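Local coordinates for protein Alp7A (Bacillus subtilis, PDB 5EC0) that binds ADP as a plasmid-encoded actin-like protein and probably polymerises into filaments that segregate plasmids between daughter cells, at residues F243-R251 with V262-Y270. Numbering follows the deposited sequence.
Sequences FLAHLEKLR and VRELEKFIY. With ADP (adenosine-5'-diphosphate), chain D.
L247 of helix 243-251 is a knob that sits in a hole formed by V262, L265, E266 and I269 of helix 262-270. L247 CB lies 3.5 Å from V262 CG2. CD1 rests against the CA and CB of E266, with the two side chains at about a right angle. L247 CD2 meets I269 CD1 tip to tip at 3.8 Å. With chi1 at 170°, L265 CG turns away from the backbone N, which carries CD2 to L247 O and R251 CB. At the start of helix 262-270, E248 passes across V262, with E248 OE1 3.5 Å from V262 CB. The E248 carboxylate is held side-on by R251. R251 NE donates to E248 OE1 at 2.7 Å, as a salt bridge. R251 NH2 donates to E248 OE2 at 2.8 Å. Both acceptors lie nearly in the guanidinium plane. R251 NH1 is tied to the F259 carbonyl, which further fixes the group. At the N-terminal end of 243-251, L244 CD2 lies 3.6 Å from E266 OE2. E266 OE2 accepts a 2.6 Å hydrogen bond from ADP O3'. One turn on, Y270 lays a ring face over the adenine. The segments cross at 103°. Segment 262-270 holds ribose and adenine, and 243-251 packs against it, in an actin-type nucleotide pocket.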
ATOM      1  N   PHE A 243     -13.576   2.839   6.129  1.00 37.97           N
ATOM      2  CA  PHE A 243     -13.041   3.584   7.260  1.00 40.21           C
ATOM      3  C   PHE A 243     -13.075   5.103   7.052  1.00 40.78           C
ATOM      4  O   PHE A 243     -13.347   5.864   7.987  1.00 40.12           O
ATOM      5  CB  PHE A 243     -11.606   3.127   7.518  1.00 36.56           C
ATOM      6  CG  PHE A 243     -10.922   3.856   8.626  1.00 30.67           C
ATOM      7  CD1 PHE A 243     -11.348   3.711   9.935  1.00 33.93           C
ATOM      8  CD2 PHE A 243      -9.826   4.658   8.364  1.00 30.77           C
ATOM      9  CE1 PHE A 243     -10.701   4.374  10.962  1.00 40.92           C
ATOM     10  CE2 PHE A 243      -9.172   5.317   9.385  1.00 46.73           C
ATOM     11  CZ  PHE A 243      -9.608   5.173  10.689  1.00 40.15           C
ATOM     12  N   LEU A 244     -12.793   5.542   5.828  1.00 39.90           N
ATOM     13  CA  LEU A 244     -12.778   6.970   5.531  1.00 46.95           C
ATOM     14  C   LEU A 244     -14.161   7.600   5.698  1.00 48.41           C
ATOM     15  O   LEU A 244     -14.281   8.746   6.141  1.00 44.32           O
ATOM     16  CB  LEU A 244     -12.249   7.221   4.122  1.00 50.76           C
ATOM     17  CG  LEU A 244     -10.739   7.019   4.010  1.00 55.55           C
ATOM     18  CD1 LEU A 244     -10.302   7.061   2.570  1.00 60.68           C
ATOM     19  CD2 LEU A 244     -10.007   8.073   4.823  1.00 57.02           C
ATOM     20  N   ALA A 245     -15.204   6.850   5.355  1.00 48.85           N
ATOM     21  CA  ALA A 245     -16.558   7.357   5.522  1.00 49.80           C
ATOM     22  C   ALA A 245     -16.851   7.482   7.006  1.00 50.57           C
ATOM     23  O   ALA A 245     -17.566   8.386   7.441  1.00 50.23           O
ATOM     24  CB  ALA A 245     -17.569   6.453   4.843  1.00 40.78           C
ATOM     25  N   HIS A 246     -16.269   6.581   7.788  1.00 49.90           N
ATOM     26  CA  HIS A 246     -16.486   6.591   9.229  1.00 50.68           C
ATOM     27  C   HIS A 246     -15.801   7.813   9.849  1.00 49.08           C
ATOM     28  O   HIS A 246     -16.320   8.417  10.785  1.00 45.94           O
ATOM     29  CB  HIS A 246     -15.979   5.294   9.856  1.00 42.85           C
ATOM     30  CG  HIS A 246     -16.199   5.209  11.332  1.00 36.47           C
ATOM     31  ND1 HIS A 246     -17.274   4.553  11.890  1.00 45.92           N
ATOM     32  CD2 HIS A 246     -15.473   5.692  12.369  1.00 36.16           C
ATOM     33  CE1 HIS A 246     -17.205   4.635  13.208  1.00 37.62           C
ATOM     34  NE2 HIS A 246     -16.123   5.322  13.523  1.00 37.86           N
ATOM     35  N   LEU A 247     -14.647   8.184   9.307  1.00 37.63           N
ATOM     36  CA  LEU A 247     -13.931   9.352   9.789  1.00 38.24           C
ATOM     37  C   LEU A 247     -14.643  10.656   9.401  1.00 44.13           C
ATOM     38  O   LEU A 247     -14.734  11.587  10.199  1.00 45.00           O
ATOM     39  CB  LEU A 247     -12.493   9.362   9.257  1.00 37.22           C
ATOM     40  CG  LEU A 247     -11.499   8.368   9.876  1.00 38.41           C
ATOM     41  CD1 LEU A 247     -10.050   8.809   9.619  1.00 38.71           C
ATOM     42  CD2 LEU A 247     -11.752   8.193  11.363  1.00 36.69           C
ATOM     43  N   GLU A 248     -15.149  10.723   8.178  1.00 44.21           N
ATOM     44  CA  GLU A 248     -15.738  11.958   7.691  1.00 48.03           C
ATOM     45  C   GLU A 248     -17.078  12.175   8.379  1.00 50.82           C
ATOM     46  O   GLU A 248     -17.511  13.314   8.569  1.00 56.27           O
ATOM     47  CB  GLU A 248     -15.871  11.926   6.158  1.00 44.60           C
ATOM     48  CG  GLU A 248     -16.728  13.029   5.526  1.00 53.27           C
ATOM     49  CD  GLU A 248     -16.058  14.407   5.492  1.00 63.14           C
ATOM     50  OE1 GLU A 248     -14.986  14.584   6.114  1.00 65.95           O
ATOM     51  OE2 GLU A 248     -16.618  15.321   4.842  1.00 61.53           O
ATOM     52  N   LYS A 249     -17.730  11.090   8.780  1.00 46.89           N
ATOM     53  CA  LYS A 249     -18.963  11.233   9.544  1.00 47.15           C
ATOM     54  C   LYS A 249     -18.620  11.714  10.945  1.00 47.14           C
ATOM     55  O   LYS A 249     -19.326  12.545  11.521  1.00 48.43           O
ATOM     56  CB  LYS A 249     -19.741   9.926   9.593  1.00 45.68           C
ATOM     57  CG  LYS A 249     -21.047  10.015  10.343  1.00 51.70           C
ATOM     58  CD  LYS A 249     -21.831   8.716  10.209  1.00 58.80           C
ATOM     59  CE  LYS A 249     -23.266   8.860  10.712  1.00 67.51           C
ATOM     60  NZ  LYS A 249     -23.373   9.051  12.194  1.00 71.00           N
ATOM     61  N   LEU A 250     -17.518  11.194  11.477  1.00 45.96           N
ATOM     62  CA  LEU A 250     -17.016  11.608  12.783  1.00 49.39           C
ATOM     63  C   LEU A 250     -16.609  13.076  12.772  1.00 49.71           C
ATOM     64  O   LEU A 250     -16.900  13.829  13.714  1.00 50.40           O
ATOM     65  CB  LEU A 250     -15.819  10.755  13.202  1.00 47.72           C
ATOM     66  CG  LEU A 250     -15.146  11.235  14.490  1.00 42.39           C
ATOM     67  CD1 LEU A 250     -16.111  11.112  15.656  1.00 43.07           C
ATOM     68  CD2 LEU A 250     -13.871  10.461  14.740  1.00 40.90           C
ATOM     69  N   ARG A 251     -15.929  13.478  11.702  1.00 48.20           N
ATOM     70  CA  ARG A 251     -15.479  14.856  11.572  1.00 47.05           C
ATOM     71  C   ARG A 251     -16.676  15.802  11.548  1.00 49.71           C
ATOM     72  O   ARG A 251     -16.737  16.741  12.337  1.00 51.29           O
ATOM     73  CB  ARG A 251     -14.624  15.049  10.315  1.00 47.30           C
ATOM     74  CG  ARG A 251     -14.030  16.460  10.201  1.00 48.80           C
ATOM     75  CD  ARG A 251     -13.221  16.645   8.924  1.00 56.15           C
ATOM     76  NE  ARG A 251     -14.074  16.593   7.743  1.00 59.15           N
ATOM     77  CZ  ARG A 251     -14.766  17.628   7.274  1.00 64.20           C
ATOM     78  NH1 ARG A 251     -14.708  18.806   7.884  1.00 60.83           N
ATOM     79  NH2 ARG A 251     -15.521  17.483   6.196  1.00 68.37           N
ATOM     80  N   VAL A 262     -11.291  15.269   5.806  1.00 51.91           N
ATOM     81  CA  VAL A 262     -11.107  13.969   6.411  1.00 51.79           C
ATOM     82  C   VAL A 262      -9.628  13.577   6.374  1.00 54.85           C
ATOM     83  O   VAL A 262      -9.154  12.812   7.214  1.00 57.87           O
ATOM     84  CB  VAL A 262     -11.974  12.899   5.712  1.00 44.89           C
ATOM     85  CG1 VAL A 262     -11.345  12.447   4.411  1.00 43.03           C
ATOM     86  CG2 VAL A 262     -12.179  11.727   6.631  1.00 48.67           C
ATOM     87  N   ARG A 263      -8.897  14.127   5.412  1.00 55.30           N
ATOM     88  CA  ARG A 263      -7.488  13.802   5.254  1.00 55.10           C
ATOM     89  C   ARG A 263      -6.694  14.331   6.445  1.00 54.80           C
ATOM     90  O   ARG A 263      -5.802  13.656   6.953  1.00 52.61           O
ATOM     91  CB  ARG A 263      -6.957  14.375   3.942  1.00 63.46           C
ATOM     92  CG  ARG A 263      -5.493  14.096   3.670  1.00 73.23           C
ATOM     93  CD  ARG A 263      -4.989  14.969   2.526  1.00 86.93           C
ATOM     94  NE  ARG A 263      -3.616  14.647   2.146  1.00 93.16           N
ATOM     95  CZ  ARG A 263      -3.289  13.738   1.234  1.00 95.23           C
ATOM     96  NH1 ARG A 263      -4.239  13.051   0.608  1.00 96.37           N
ATOM     97  NH2 ARG A 263      -2.012  13.511   0.947  1.00 94.88           N
ATOM     98  N   GLU A 264      -7.034  15.537   6.889  1.00 45.84           N
ATOM     99  CA  GLU A 264      -6.468  16.105   8.113  1.00 50.45           C
ATOM    100  C   GLU A 264      -6.731  15.217   9.341  1.00 48.92           C
ATOM    101  O   GLU A 264      -5.835  14.949  10.143  1.00 47.97           O
ATOM    102  CB  GLU A 264      -7.044  17.505   8.371  1.00 49.14           C
ATOM    103  CG  GLU A 264      -6.454  18.619   7.515  1.00 57.92           C
ATOM    104  CD  GLU A 264      -7.244  19.923   7.636  1.00 65.70           C
ATOM    105  OE1 GLU A 264      -7.754  20.223   8.742  1.00 61.14           O
ATOM    106  OE2 GLU A 264      -7.355  20.648   6.625  1.00 70.79           O
ATOM    107  N   LEU A 265      -7.969  14.776   9.501  1.00 43.59           N
ATOM    108  CA  LEU A 265      -8.325  13.982  10.677  1.00 45.32           C
ATOM    109  C   LEU A 265      -7.604  12.637  10.629  1.00 39.80           C
ATOM    110  O   LEU A 265      -7.060  12.161  11.625  1.00 41.97           O
ATOM    111  CB  LEU A 265      -9.834  13.793  10.752  1.00 42.06           C
ATOM    112  CG  LEU A 265     -10.365  12.806  11.788  1.00 42.16           C
ATOM    113  CD1 LEU A 265     -10.089  13.317  13.199  1.00 42.28           C
ATOM    114  CD2 LEU A 265     -11.852  12.589  11.557  1.00 41.07           C
ATOM    115  N   GLU A 266      -7.590  12.051   9.440  1.00 39.02           N
ATOM    116  CA  GLU A 266      -6.844  10.827   9.169  1.00 41.80           C
ATOM    117  C   GLU A 266      -5.358  10.963   9.520  1.00 41.89           C
ATOM    118  O   GLU A 266      -4.793  10.077  10.145  1.00 45.54           O
ATOM    119  CB  GLU A 266      -7.017  10.450   7.699  1.00 42.75           C
ATOM    120  CG  GLU A 266      -6.254   9.222   7.231  1.00 44.45           C
ATOM    121  CD  GLU A 266      -6.297   9.091   5.718  1.00 48.44           C
ATOM    122  OE1 GLU A 266      -6.186  10.131   5.027  1.00 51.99           O
ATOM    123  OE2 GLU A 266      -6.457   7.958   5.223  1.00 53.13           O
ATOM    124  N   LYS A 267      -4.741  12.081   9.139  1.00 43.87           N
ATOM    125  CA  LYS A 267      -3.323  12.306   9.419  1.00 41.35           C
ATOM    126  C   LYS A 267      -3.051  12.497  10.908  1.00 45.83           C
ATOM    127  O   LYS A 267      -2.103  11.932  11.444  1.00 50.74           O
ATOM    128  CB  LYS A 267      -2.797  13.517   8.644  1.00 46.32           C
ATOM    129  CG  LYS A 267      -1.329  13.821   8.921  1.00 53.10           C
ATOM    130  CD  LYS A 267      -0.795  14.939   8.030  1.00 60.60           C
ATOM    131  CE  LYS A 267       0.686  15.202   8.291  1.00 64.09           C
ATOM    132  NZ  LYS A 267       1.256  16.226   7.353  1.00 71.07           N
ATOM    133  N   PHE A 268      -3.869  13.312  11.566  1.00 41.43           N
ATOM    134  CA  PHE A 268      -3.786  13.483  13.014  1.00 42.68           C
ATOM    135  C   PHE A 268      -3.910  12.145  13.770  1.00 44.63           C
ATOM    136  O   PHE A 268      -3.172  11.892  14.721  1.00 44.09           O
ATOM    137  CB  PHE A 268      -4.867  14.458  13.480  1.00 45.15           C
ATOM    138  CG  PHE A 268      -4.946  14.621  14.970  1.00 46.84           C
ATOM    139  CD1 PHE A 268      -4.041  15.429  15.638  1.00 49.94           C
ATOM    140  CD2 PHE A 268      -5.936  13.979  15.705  1.00 42.86           C
ATOM    141  CE1 PHE A 268      -4.113  15.594  17.019  1.00 52.15           C
ATOM    142  CE2 PHE A 268      -6.015  14.137  17.075  1.00 45.45           C
ATOM    143  CZ  PHE A 268      -5.103  14.943  17.737  1.00 48.41           C
ATOM    144  N   ILE A 269      -4.826  11.286  13.336  1.00 45.19           N
ATOM    145  CA  ILE A 269      -5.029  10.003  14.013  1.00 48.02           C
ATOM    146  C   ILE A 269      -3.815   9.061  13.946  1.00 43.61           C
ATOM    147  O   ILE A 269      -3.332   8.623  14.983  1.00 48.93           O
ATOM    148  CB  ILE A 269      -6.260   9.276  13.463  1.00 43.41           C
ATOM    149  CG1 ILE A 269      -7.528   9.969  13.975  1.00 43.62           C
ATOM    150  CG2 ILE A 269      -6.259   7.834  13.906  1.00 33.64           C
ATOM    151  CD1 ILE A 269      -8.826   9.372  13.467  1.00 39.93           C
ATOM    152  N   TYR A 270      -3.301   8.749  12.763  1.00 37.32           N
ATOM    153  CA  TYR A 270      -2.167   7.813  12.722  1.00 37.79           C
ATOM    154  C   TYR A 270      -0.898   8.453  13.280  1.00 37.95           C
ATOM    155  O   TYR A 270      -0.084   7.770  13.893  1.00 39.61           O
ATOM    156  CB  TYR A 270      -1.921   7.247  11.301  1.00 37.18           C
ATOM    157  CG  TYR A 270      -1.412   8.184  10.226  1.00 43.07           C
ATOM    158  CD1 TYR A 270      -0.072   8.584  10.180  1.00 49.41           C
ATOM    159  CD2 TYR A 270      -2.252   8.608   9.197  1.00 44.58           C
ATOM    160  CE1 TYR A 270       0.405   9.434   9.158  1.00 37.61           C
ATOM    161  CE2 TYR A 270      -1.788   9.450   8.177  1.00 40.72           C
ATOM    162  CZ  TYR A 270      -0.467   9.856   8.168  1.00 43.87           C
ATOM    163  OH  TYR A 270      -0.033  10.682   7.157  1.00 52.72           O
TER
HETATM  164  PB  ADP D 403      -5.769   1.973   1.469  1.00 58.56           P
HETATM  165  O1B ADP D 403      -4.674   1.596   0.479  1.00 38.66           O
HETATM  166  O2B ADP D 403      -7.161   1.452   1.157  1.00 56.80           O
HETATM  167  O3B ADP D 403      -5.812   3.424   1.888  1.00 62.29           O
HETATM  168  PA  ADP D 403      -3.920   1.320   3.600  1.00 33.43           P
HETATM  169  O1A ADP D 403      -2.918   2.116   2.794  1.00 40.40           O
HETATM  170  O2A ADP D 403      -3.538  -0.038   4.162  1.00 24.57           O
HETATM  171  O3A ADP D 403      -5.335   1.188   2.819  1.00 54.81           O
HETATM  172  O5' ADP D 403      -4.421   2.215   4.823  1.00 44.01           O
HETATM  173  C5' ADP D 403      -4.407   3.637   4.787  1.00 39.49           C
HETATM  174  C4' ADP D 403      -4.591   4.044   6.234  1.00 31.93           C
HETATM  175  O4' ADP D 403      -3.364   3.809   6.919  1.00 33.87           O
HETATM  176  C3' ADP D 403      -4.895   5.515   6.444  1.00 34.83           C
HETATM  177  O3' ADP D 403      -6.297   5.714   6.621  1.00 41.55           O
HETATM  178  C2' ADP D 403      -4.162   5.872   7.722  1.00 38.61           C
HETATM  179  O2' ADP D 403      -5.138   6.085   8.742  1.00 31.46           O
HETATM  180  C1' ADP D 403      -3.323   4.646   8.066  1.00 35.07           C
HETATM  181  N9  ADP D 403      -1.909   4.942   8.390  1.00 33.40           N
HETATM  182  C8  ADP D 403      -1.281   4.421   9.466  1.00 37.07           C
HETATM  183  N7  ADP D 403       0.003   4.839   9.531  1.00 38.40           N
HETATM  184  C5  ADP D 403       0.213   5.634   8.470  1.00 32.10           C
HETATM  185  C6  ADP D 403       1.377   6.392   7.973  1.00 39.87           C
HETATM  186  N6  ADP D 403       2.552   6.347   8.658  1.00 49.53           N
HETATM  187  N1  ADP D 403       1.217   7.103   6.835  1.00 34.59           N
HETATM  188  C2  ADP D 403       0.032   7.131   6.184  1.00 34.28           C
HETATM  189  N3  ADP D 403      -1.084   6.464   6.575  1.00 27.02           N
HETATM  190  C4  ADP D 403      -1.049   5.708   7.711  1.00 27.07           C